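Local coordinates for DUF5012 domain-containing protein (Bacteroides thetaiotaomicron, PDB 5FQ8) that is an uncharacterised lipoprotein, probably displayed at the bacterial surface, that pairs an Ig-like domain with a family-specific C-terminal domain, at residues V57-Y69 with K79-T91. Residues are numbered along the deposited sequence; the frame is centred on the assembly and turned at random.
Sequences VDVNTPGIYNLVY and KTFTRTVYVADNT
Tyr69 and Arg83 meet on one face of an antiparallel hairpin, where Arg83 NH1 gives a weak, bent hydrogen bond to Tyr69 OH (2.8 Å, N-H...O 130°). Glu35 takes both ends of this pair, in a salt bridge to Arg83 NH1 and a hydrogen bond with Tyr69 OH, while Arg83 NE reaches the carbonyl of Asp22. The carboxylate of Glu35 probably offsets much of the charge of this buried arginine. With CG beside its backbone N (chi1 -62°), Tyr69 lays its ring near-parallel to that of Phe81, slid so that the two rings barely overlap; Tyr69 CB lies over the Phe81 face, 3.7 Å from its centroid. Replacing Tyr69 with alanine would remove the ring and hydroxyl, probably leaving Arg83 NH1 and Glu35 without the OH they share and opening a gap beside Phe81 CE1.

Paired backbone bonds satisfy N and O of Tyr65 with Val85, Leu67 with Arg83, and Tyr69 with Phe81; the straightest is Arg83 N to Leu67 O, at 178°. Further down the same face, Tyr65 CE2 touches Val87 CG2 at 3.6 Å, and Tyr65 OH bonds back to Thr61 O (2.8 Å). On the opposite face of the sheet, Thr84 OG1 gives a weak hydrogen bond to Asn66 OD1 (3.3 Å), and Ile64 CG2 packs on Tyr86 CE2.

These two strands form the middle of a four-stranded sheet in the Ig-like domain, flanked by strands 24-27 and 52-54; Phe81 touches strand 10-19, whereas Ile64 and Tyr86 lean on strand 120-125.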
ATOM      1  N   VAL G  57      43.748  39.167 -43.348  1.00 55.47           N
ATOM      2  CA  VAL G  57      43.131  38.986 -44.650  1.00 45.24           C
ATOM      3  C   VAL G  57      43.812  39.944 -45.606  1.00 63.30           C
ATOM      4  O   VAL G  57      43.640  41.165 -45.503  1.00 47.26           O
ATOM      5  CB  VAL G  57      41.621  39.234 -44.604  1.00 59.00           C
ATOM      6  CG1 VAL G  57      41.043  39.106 -45.984  1.00 53.18           C
ATOM      7  CG2 VAL G  57      40.960  38.258 -43.663  1.00 43.65           C
ATOM      8  N   ASP G  58      44.583  39.398 -46.538  1.00 54.84           N
ATOM      9  CA  ASP G  58      45.248  40.195 -47.563  1.00 57.27           C
ATOM     10  C   ASP G  58      44.317  40.260 -48.760  1.00 59.80           C
ATOM     11  O   ASP G  58      44.297  39.357 -49.594  1.00 63.90           O
ATOM     12  CB  ASP G  58      46.597  39.591 -47.926  1.00 55.37           C
ATOM     13  CG  ASP G  58      47.398  40.475 -48.834  1.00 56.93           C
ATOM     14  OD1 ASP G  58      46.970  41.620 -49.085  1.00 52.65           O
ATOM     15  OD2 ASP G  58      48.471  40.024 -49.279  1.00 61.36           O
ATOM     16  N   VAL G  59      43.524  41.326 -48.839  1.00 63.14           N
ATOM     17  CA  VAL G  59      42.536  41.403 -49.901  1.00 66.11           C
ATOM     18  C   VAL G  59      43.183  41.571 -51.264  1.00 69.20           C
ATOM     19  O   VAL G  59      42.540  41.302 -52.284  1.00 70.18           O
ATOM     20  CB  VAL G  59      41.542  42.545 -49.626  1.00 68.08           C
ATOM     21  CG1 VAL G  59      40.759  42.255 -48.371  1.00 67.88           C
ATOM     22  CG2 VAL G  59      42.279  43.859 -49.494  1.00 69.57           C
ATOM     23  N   ASN G  60      44.439  42.005 -51.317  1.00 74.16           N
ATOM     24  CA  ASN G  60      45.130  42.225 -52.579  1.00 74.59           C
ATOM     25  C   ASN G  60      45.946  41.020 -53.026  1.00 75.22           C
ATOM     26  O   ASN G  60      46.741  41.143 -53.961  1.00 79.01           O
ATOM     27  CB  ASN G  60      46.037  43.451 -52.479  1.00 76.19           C
ATOM     28  CG  ASN G  60      45.259  44.748 -52.447  1.00 77.30           C
ATOM     29  OD1 ASN G  60      45.203  45.421 -51.421  1.00 79.84           O
ATOM     30  ND2 ASN G  60      44.660  45.109 -53.576  1.00 79.72           N
ATOM     31  N   THR G  61      45.775  39.869 -52.380  1.00 70.21           N
ATOM     32  CA  THR G  61      46.448  38.636 -52.767  1.00 66.71           C
ATOM     33  C   THR G  61      45.464  37.482 -52.674  1.00 58.82           C
ATOM     34  O   THR G  61      45.042  37.120 -51.572  1.00 58.67           O
ATOM     35  CB  THR G  61      47.657  38.353 -51.876  1.00 55.16           C
ATOM     36  OG1 THR G  61      48.659  39.353 -52.081  1.00 61.16           O
ATOM     37  CG2 THR G  61      48.235  36.994 -52.197  1.00 55.69           C
ATOM     38  N   PRO G  62      45.060  36.894 -53.795  1.00 63.18           N
ATOM     39  CA  PRO G  62      44.091  35.798 -53.740  1.00 63.03           C
ATOM     40  C   PRO G  62      44.591  34.644 -52.887  1.00 62.88           C
ATOM     41  O   PRO G  62      45.793  34.397 -52.781  1.00 67.73           O
ATOM     42  CB  PRO G  62      43.943  35.388 -55.206  1.00 71.49           C
ATOM     43  CG  PRO G  62      44.256  36.632 -55.964  1.00 59.26           C
ATOM     44  CD  PRO G  62      45.317  37.337 -55.175  1.00 66.60           C
ATOM     45  N   GLY G  63      43.651  33.952 -52.260  1.00 71.23           N
ATOM     46  CA  GLY G  63      43.973  32.798 -51.448  1.00 68.29           C
ATOM     47  C   GLY G  63      42.941  32.599 -50.352  1.00 61.43           C
ATOM     48  O   GLY G  63      41.846  33.154 -50.397  1.00 59.21           O
ATOM     49  N   ILE G  64      43.324  31.787 -49.369  1.00 57.41           N
ATOM     50  CA  ILE G  64      42.483  31.460 -48.224  1.00 54.36           C
ATOM     51  C   ILE G  64      43.106  32.062 -46.974  1.00 58.37           C
ATOM     52  O   ILE G  64      44.282  31.821 -46.677  1.00 63.88           O
ATOM     53  CB  ILE G  64      42.314  29.945 -48.059  1.00 53.25           C
ATOM     54  CG1 ILE G  64      41.840  29.314 -49.362  1.00 49.84           C
ATOM     55  CG2 ILE G  64      41.327  29.653 -46.955  1.00 46.52           C
ATOM     56  CD1 ILE G  64      41.638  27.822 -49.254  1.00 50.20           C
ATOM     57  N   TYR G  65      42.307  32.824 -46.232  1.00 61.39           N
ATOM     58  CA  TYR G  65      42.750  33.483 -45.014  1.00 58.52           C
ATOM     59  C   TYR G  65      41.848  33.049 -43.874  1.00 57.57           C
ATOM     60  O   TYR G  65      40.625  33.192 -43.961  1.00 54.77           O
ATOM     61  CB  TYR G  65      42.730  35.000 -45.180  1.00 53.19           C
ATOM     62  CG  TYR G  65      43.692  35.485 -46.222  1.00 50.90           C
ATOM     63  CD1 TYR G  65      45.032  35.671 -45.923  1.00 49.36           C
ATOM     64  CD2 TYR G  65      43.268  35.733 -47.513  1.00 55.07           C
ATOM     65  CE1 TYR G  65      45.920  36.106 -46.875  1.00 58.43           C
ATOM     66  CE2 TYR G  65      44.151  36.169 -48.477  1.00 58.26           C
ATOM     67  CZ  TYR G  65      45.473  36.353 -48.152  1.00 59.65           C
ATOM     68  OH  TYR G  65      46.352  36.785 -49.112  1.00 61.71           O
ATOM     69  N   ASN G  66      42.452  32.514 -42.815  1.00 62.83           N
ATOM     70  CA  ASN G  66      41.735  32.085 -41.621  1.00 58.46           C
ATOM     71  C   ASN G  66      41.972  33.070 -40.486  1.00 52.83           C
ATOM     72  O   ASN G  66      43.119  33.427 -40.199  1.00 49.34           O
ATOM     73  CB  ASN G  66      42.180  30.691 -41.187  1.00 51.92           C
ATOM     74  CG  ASN G  66      41.749  29.622 -42.147  1.00 48.85           C
ATOM     75  OD1 ASN G  66      40.697  29.017 -41.980  1.00 47.74           O
ATOM     76  ND2 ASN G  66      42.562  29.377 -43.163  1.00 49.03           N
ATOM     77  N   LEU G  67      40.890  33.494 -39.839  1.00 44.36           N
ATOM     78  CA  LEU G  67      40.945  34.357 -38.669  1.00 38.42           C
ATOM     79  C   LEU G  67      40.399  33.590 -37.481  1.00 37.90           C
ATOM     80  O   LEU G  67      39.346  32.960 -37.583  1.00 37.32           O
ATOM     81  CB  LEU G  67      40.139  35.628 -38.885  1.00 38.86           C
ATOM     82  CG  LEU G  67      40.468  36.491 -40.093  1.00 40.03           C
ATOM     83  CD1 LEU G  67      39.192  37.068 -40.654  1.00 43.49           C
ATOM     84  CD2 LEU G  67      41.397  37.600 -39.690  1.00 40.28           C
ATOM     85  N   VAL G  68      41.116  33.631 -36.366  1.00 38.77           N
ATOM     86  CA  VAL G  68      40.714  32.931 -35.151  1.00 36.33           C
ATOM     87  C   VAL G  68      40.343  33.963 -34.099  1.00 35.64           C
ATOM     88  O   VAL G  68      41.157  34.820 -33.745  1.00 35.88           O
ATOM     89  CB  VAL G  68      41.815  31.990 -34.650  1.00 38.64           C
ATOM     90  CG1 VAL G  68      41.439  31.422 -33.300  1.00 37.83           C
ATOM     91  CG2 VAL G  68      42.000  30.874 -35.632  1.00 36.12           C
ATOM     92  N   TYR G  69      39.112  33.882 -33.614  1.00 38.44           N
ATOM     93  CA  TYR G  69      38.596  34.780 -32.594  1.00 35.27           C
ATOM     94  C   TYR G  69      38.593  34.062 -31.255  1.00 34.56           C
ATOM     95  O   TYR G  69      38.157  32.911 -31.166  1.00 38.66           O
ATOM     96  CB  TYR G  69      37.177  35.233 -32.929  1.00 35.75           C
ATOM     97  CG  TYR G  69      37.016  36.009 -34.201  1.00 36.63           C
ATOM     98  CD1 TYR G  69      36.957  35.367 -35.423  1.00 36.98           C
ATOM     99  CD2 TYR G  69      36.874  37.383 -34.181  1.00 38.12           C
ATOM    100  CE1 TYR G  69      36.784  36.070 -36.584  1.00 37.92           C
ATOM    101  CE2 TYR G  69      36.700  38.087 -35.338  1.00 38.23           C
ATOM    102  CZ  TYR G  69      36.659  37.425 -36.533  1.00 38.51           C
ATOM    103  OH  TYR G  69      36.489  38.135 -37.684  1.00 39.57           O
ATOM    104  N   LYS G  79      37.189  30.460 -24.956  1.00 32.55           N
ATOM    105  CA  LYS G  79      36.259  29.992 -25.970  1.00 32.68           C
ATOM    106  C   LYS G  79      36.629  30.665 -27.282  1.00 35.41           C
ATOM    107  O   LYS G  79      37.089  31.807 -27.299  1.00 35.18           O
ATOM    108  CB  LYS G  79      34.806  30.282 -25.602  1.00 33.13           C
ATOM    109  CG  LYS G  79      34.380  29.726 -24.256  1.00 33.09           C
ATOM    110  CD  LYS G  79      33.089  28.920 -24.341  1.00 33.53           C
ATOM    111  CE  LYS G  79      32.002  29.689 -25.078  1.00 77.55           C
ATOM    112  NZ  LYS G  79      30.737  28.921 -25.226  1.00 57.60           N
ATOM    113  N   THR G  80      36.443  29.946 -28.382  1.00 44.91           N
ATOM    114  CA  THR G  80      36.941  30.417 -29.661  1.00 49.26           C
ATOM    115  C   THR G  80      35.985  30.042 -30.779  1.00 41.87           C
ATOM    116  O   THR G  80      35.179  29.121 -30.645  1.00 46.93           O
ATOM    117  CB  THR G  80      38.314  29.833 -29.957  1.00 56.48           C
ATOM    118  OG1 THR G  80      38.884  30.528 -31.065  1.00 51.52           O
ATOM    119  CG2 THR G  80      38.188  28.364 -30.304  1.00 33.22           C
ATOM    120  N   PHE G  81      36.087  30.777 -31.887  1.00 55.53           N
ATOM    121  CA  PHE G  81      35.406  30.419 -33.127  1.00 35.16           C
ATOM    122  C   PHE G  81      36.260  30.875 -34.302  1.00 35.54           C
ATOM    123  O   PHE G  81      37.100  31.765 -34.171  1.00 35.36           O
ATOM    124  CB  PHE G  81      33.977  30.994 -33.197  1.00 35.87           C
ATOM    125  CG  PHE G  81      33.896  32.495 -33.322  1.00 36.21           C
ATOM    126  CD1 PHE G  81      34.000  33.115 -34.553  1.00 36.93           C
ATOM    127  CD2 PHE G  81      33.635  33.278 -32.222  1.00 36.04           C
ATOM    128  CE1 PHE G  81      33.896  34.488 -34.674  1.00 37.42           C
ATOM    129  CE2 PHE G  81      33.529  34.649 -32.340  1.00 36.60           C
ATOM    130  CZ  PHE G  81      33.661  35.253 -33.571  1.00 37.27           C
ATOM    131  N   THR G  82      36.051  30.241 -35.454  1.00 43.96           N
ATOM    132  CA  THR G  82      36.827  30.523 -36.657  1.00 49.83           C
ATOM    133  C   THR G  82      35.976  31.191 -37.721  1.00 45.84           C
ATOM    134  O   THR G  82      34.802  30.857 -37.889  1.00 49.04           O
ATOM    135  CB  THR G  82      37.419  29.256 -37.265  1.00 56.00           C
ATOM    136  OG1 THR G  82      37.865  28.385 -36.225  1.00 68.92           O
ATOM    137  CG2 THR G  82      38.594  29.619 -38.149  1.00 57.56           C
ATOM    138  N   ARG G  83      36.585  32.114 -38.454  1.00 44.67           N
ATOM    139  CA  ARG G  83      35.976  32.715 -39.629  1.00 46.21           C
ATOM    140  C   ARG G  83      36.976  32.650 -40.770  1.00 49.84           C
ATOM    141  O   ARG G  83      38.121  33.083 -40.616  1.00 55.52           O
ATOM    142  CB  ARG G  83      35.553  34.155 -39.359  1.00 43.82           C
ATOM    143  CG  ARG G  83      34.724  34.766 -40.460  1.00 45.49           C
ATOM    144  CD  ARG G  83      34.349  36.163 -40.077  1.00 49.33           C
ATOM    145  NE  ARG G  83      33.091  36.208 -39.347  1.00 49.34           N
ATOM    146  CZ  ARG G  83      32.826  37.086 -38.389  1.00 49.10           C
ATOM    147  NH1 ARG G  83      33.742  37.968 -38.031  1.00 45.40           N
ATOM    148  NH2 ARG G  83      31.657  37.079 -37.784  1.00 41.63           N
ATOM    149  N   THR G  84      36.543  32.110 -41.906  1.00 49.15           N
ATOM    150  CA  THR G  84      37.399  31.884 -43.063  1.00 48.59           C
ATOM    151  C   THR G  84      37.022  32.831 -44.191  1.00 50.32           C
ATOM    152  O   THR G  84      35.861  32.870 -44.605  1.00 59.55           O
ATOM    153  CB  THR G  84      37.275  30.444 -43.545  1.00 48.46           C
ATOM    154  OG1 THR G  84      37.446  29.555 -42.440  1.00 46.69           O
ATOM    155  CG2 THR G  84      38.330  30.164 -44.581  1.00 54.24           C
ATOM    156  N   VAL G  85      38.000  33.570 -44.703  1.00 48.15           N
ATOM    157  CA  VAL G  85      37.772  34.561 -45.744  1.00 45.06           C
ATOM    158  C   VAL G  85      38.521  34.132 -46.992  1.00 46.31           C
ATOM    159  O   VAL G  85      39.719  33.846 -46.924  1.00 46.07           O
ATOM    160  CB  VAL G  85      38.218  35.962 -45.296  1.00 44.70           C
ATOM    161  CG1 VAL G  85      38.114  36.932 -46.438  1.00 46.18           C
ATOM    162  CG2 VAL G  85      37.371  36.426 -44.149  1.00 43.82           C
ATOM    163  N   TYR G  86      37.819  34.097 -48.125  1.00 47.85           N
ATOM    164  CA  TYR G  86      38.372  33.684 -49.407  1.00 65.41           C
ATOM    165  C   TYR G  86      38.428  34.860 -50.374  1.00 65.60           C
ATOM    166  O   TYR G  86      37.547  35.721 -50.384  1.00 75.93           O
ATOM    167  CB  TYR G  86      37.542  32.563 -50.031  1.00 50.52           C
ATOM    168  CG  TYR G  86      37.332  31.345 -49.164  1.00 49.56           C
ATOM    169  CD1 TYR G  86      36.281  31.288 -48.260  1.00 48.72           C
ATOM    170  CD2 TYR G  86      38.159  30.238 -49.277  1.00 49.72           C
ATOM    171  CE1 TYR G  86      36.071  30.170 -47.477  1.00 48.10           C
ATOM    172  CE2 TYR G  86      37.957  29.116 -48.499  1.00 49.16           C
ATOM    173  CZ  TYR G  86      36.912  29.089 -47.600  1.00 48.10           C
ATOM    174  OH  TYR G  86      36.702  27.980 -46.822  1.00 47.50           O
ATOM    175  N   VAL G  87      39.461  34.877 -51.214  1.00 77.60           N
ATOM    176  CA  VAL G  87      39.727  35.990 -52.121  1.00 76.65           C
ATOM    177  C   VAL G  87      39.758  35.478 -53.556  1.00 81.60           C
ATOM    178  O   VAL G  87      40.437  34.488 -53.851  1.00 86.11           O
ATOM    179  CB  VAL G  87      41.049  36.692 -51.766  1.00 71.91           C
ATOM    180  CG1 VAL G  87      41.185  37.972 -52.549  1.00 71.41           C
ATOM    181  CG2 VAL G  87      41.099  36.982 -50.299  1.00 68.82           C
ATOM    182  N   ALA G  88      39.055  36.174 -54.452  1.00 76.10           N
ATOM    183  CA  ALA G  88      38.968  35.770 -55.850  1.00 80.65           C
ATOM    184  C   ALA G  88      40.166  36.291 -56.641  1.00 79.74           C
ATOM    185  O   ALA G  88      41.119  36.836 -56.087  1.00 80.73           O
ATOM    186  CB  ALA G  88      37.653  36.247 -56.450  1.00 77.35           C
ATOM    187  N   ASP G  89      40.126  36.125 -57.960  1.00 81.26           N
ATOM    188  CA  ASP G  89      41.242  36.474 -58.824  1.00 76.73           C
ATOM    189  C   ASP G  89      41.018  37.737 -59.637  1.00 82.25           C
ATOM    190  O   ASP G  89      41.966  38.201 -60.286  1.00 84.62           O
ATOM    191  CB  ASP G  89      41.537  35.313 -59.785  1.00 79.04           C
ATOM    192  CG  ASP G  89      42.805  35.522 -60.595  1.00 77.87           C
ATOM    193  OD1 ASP G  89      43.889  35.179 -60.091  1.00 75.63           O
ATOM    194  OD2 ASP G  89      42.711  36.030 -61.730  1.00 80.06           O
ATOM    195  N   ASN G  90      39.794  38.282 -59.631  1.00 80.18           N
ATOM    196  CA  ASN G  90      39.403  39.525 -60.303  1.00 82.89           C
ATOM    197  C   ASN G  90      39.041  39.296 -61.766  1.00 89.23           C
ATOM    198  O   ASN G  90      38.168  39.985 -62.301  1.00 92.16           O
ATOM    199  CB  ASN G  90      40.495  40.603 -60.198  1.00 88.07           C
ATOM    200  CG  ASN G  90      39.988  41.887 -59.602  1.00 87.26           C
ATOM    201  OD1 ASN G  90      38.896  41.938 -59.036  1.00 89.90           O
ATOM    202  ND2 ASN G  90      40.785  42.940 -59.714  1.00 89.20           N
ATOM    203  N   THR G  91      39.690  38.324 -62.405  1.00 87.25           N
ATOM    204  CA  THR G  91      39.476  38.058 -63.823  1.00 85.05           C
ATOM    205  C   THR G  91      38.069  37.543 -64.092  1.00 87.21           C
ATOM    206  O   THR G  91      37.504  36.801 -63.292  1.00 84.59           O
ATOM    207  CB  THR G  91      40.498  37.039 -64.319  1.00 82.97           C
ATOM    208  OG1 THR G  91      41.812  37.595 -64.205  1.00 80.92           O
ATOM    209  CG2 THR G  91      40.223  36.664 -65.768  1.00 88.93           C
TER